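Local coordinates for protein hydrolase, putative (Plasmodium vivax, PDB 2B30) that is of unknown function but, as a Cof-like hydrolase of the HAD superfamily, is probably a magnesium-dependent phosphatase, at residues I54-A57 and I58-Y62. Residues are numbered along the deposited sequence; the frame is centred on the assembly and turned at random.
Sequences IKEA and IEKGY
Ala57 lays its methyl group against the start of the Tyr62 side chain, CB to CB at 4.2 Å, and its carbonyl oxygen sits in the plane of the tyrosine ring at the edge, with Ala57 O 3.3 Å from Tyr62 CD2. With CG placed beside the backbone N (chi1 -62°), the ring turns its CD2 edge toward that oxygen. The pairing illustrates the Schellman motif: Tyr62 N bonds to Ala57 O at 2.8 Å, Gly61 N reaches Ile58 O weakly, and Gly61, with a phi of 107°, turns the chain out of helix 48-60. In this HAD fold the helix bridges the parallel neighbours 29-33 and 63-67 in a beta-alpha-beta crossover; Ala57 and Tyr62 both rest on Leu30, and Phe297 of helix 288-297 packs on Ala57 and Glu56. One turn earlier, Ile58 brings CD1 to within 3.8 Å of Ile54 CG2. Along the more exposed flank, the Glu56 and Lys60 chains travel alongside each other, joined by a long salt bridge of 3.8 Å between Glu56 OE2 and Lys60 NZ. Glu59 OE2 comes no nearer than 4.3 Å to Lys55 NZ, too far for a salt bridge, while that ammonium hydrogen-bonds to the carbonyl oxygen of Lys86.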
loop_
_atom_site.group_PDB
_atom_site.type_symbol
_atom_site.label_atom_id
_atom_site.label_comp_id
_atom_site.label_asym_id
_atom_site.label_seq_id
_atom_site.Cartn_x
_atom_site.Cartn_y
_atom_site.Cartn_z
ATOM N N ILE A 54 -15.480 -17.677 15.327
ATOM C CA ILE A 54 -16.152 -16.514 14.803
ATOM C C ILE A 54 -17.439 -16.265 15.597
ATOM O O ILE A 54 -17.718 -15.127 15.996
ATOM C CB ILE A 54 -16.432 -16.667 13.307
ATOM C CG1 ILE A 54 -15.103 -16.664 12.538
ATOM C CG2 ILE A 54 -17.342 -15.533 12.812
ATOM C CD1 ILE A 54 -15.214 -17.136 11.109
ATOM N N LYS A 55 -18.198 -17.333 15.852
ATOM C CA LYS A 55 -19.426 -17.241 16.653
ATOM C C LYS A 55 -19.158 -16.511 17.948
ATOM O O LYS A 55 -19.869 -15.574 18.287
ATOM C CB LYS A 55 -19.985 -18.631 16.958
ATOM C CG LYS A 55 -21.338 -18.650 17.655
ATOM C CD LYS A 55 -21.830 -20.086 17.853
ATOM C CE LYS A 55 -23.129 -20.156 18.664
ATOM N NZ LYS A 55 -24.368 -19.959 17.845
ATOM N N GLU A 56 -18.113 -16.919 18.656
ATOM C CA GLU A 56 -17.805 -16.332 19.951
ATOM C C GLU A 56 -17.286 -14.898 19.806
ATOM O O GLU A 56 -17.628 -14.031 20.616
ATOM C CB GLU A 56 -16.795 -17.197 20.707
ATOM C CG GLU A 56 -16.665 -16.854 22.194
ATOM C CD GLU A 56 -15.724 -17.789 22.945
ATOM O OE1 GLU A 56 -15.284 -18.802 22.360
ATOM O OE2 GLU A 56 -15.422 -17.508 24.127
ATOM N N ALA A 57 -16.485 -14.654 18.765
ATOM C CA ALA A 57 -15.905 -13.326 18.505
ATOM C C ALA A 57 -16.993 -12.271 18.354
ATOM O O ALA A 57 -16.876 -11.168 18.880
ATOM C CB ALA A 57 -15.025 -13.358 17.258
ATOM N N ILE A 58 -18.060 -12.634 17.645
ATOM C CA ILE A 58 -19.212 -11.749 17.444
ATOM C C ILE A 58 -19.975 -11.538 18.754
ATOM O O ILE A 58 -20.430 -10.435 19.043
ATOM C CB ILE A 58 -20.151 -12.303 16.360
ATOM C CG1 ILE A 58 -19.440 -12.273 15.013
ATOM C CG2 ILE A 58 -21.429 -11.487 16.279
ATOM C CD1 ILE A 58 -20.022 -13.189 13.993
ATOM N N GLU A 59 -20.094 -12.590 19.553
ATOM C CA GLU A 59 -20.699 -12.474 20.883
ATOM C C GLU A 59 -19.840 -11.677 21.876
ATOM O O GLU A 59 -20.364 -10.920 22.681
ATOM C CB GLU A 59 -21.007 -13.865 21.424
ATOM C CG GLU A 59 -22.055 -14.569 20.573
ATOM C CD GLU A 59 -22.196 -16.044 20.868
ATOM O OE1 GLU A 59 -21.379 -16.589 21.653
ATOM O OE2 GLU A 59 -23.131 -16.654 20.296
ATOM N N LYS A 60 -18.524 -11.837 21.805
ATOM C CA LYS A 60 -17.618 -11.103 22.693
ATOM C C LYS A 60 -17.466 -9.637 22.276
ATOM O O LYS A 60 -16.881 -8.840 23.008
ATOM C CB LYS A 60 -16.233 -11.765 22.733
ATOM C CG LYS A 60 -16.220 -13.193 23.249
ATOM C CD LYS A 60 -15.972 -13.285 24.739
ATOM C CE LYS A 60 -15.388 -14.636 25.129
ATOM N NZ LYS A 60 -14.516 -14.504 26.325
ATOM N N GLY A 61 -17.967 -9.292 21.091
ATOM C CA GLY A 61 -18.089 -7.893 20.668
ATOM C C GLY A 61 -17.098 -7.449 19.609
ATOM O O GLY A 61 -17.002 -6.249 19.325
ATOM N N TYR A 62 -16.374 -8.405 19.019
ATOM C CA TYR A 62 -15.390 -8.112 17.977
ATOM C C TYR A 62 -16.078 -7.921 16.628
ATOM O O TYR A 62 -16.994 -8.661 16.286
ATOM C CB TYR A 62 -14.336 -9.233 17.867
ATOM C CG TYR A 62 -13.521 -9.412 19.127
ATOM C CD1 TYR A 62 -12.383 -8.656 19.354
ATOM C CD2 TYR A 62 -13.905 -10.324 20.104
ATOM C CE1 TYR A 62 -11.640 -8.811 20.524
ATOM C CE2 TYR A 62 -13.180 -10.476 21.272
ATOM C CZ TYR A 62 -12.050 -9.721 21.479
ATOM O OH TYR A 62 -11.332 -9.879 22.642
#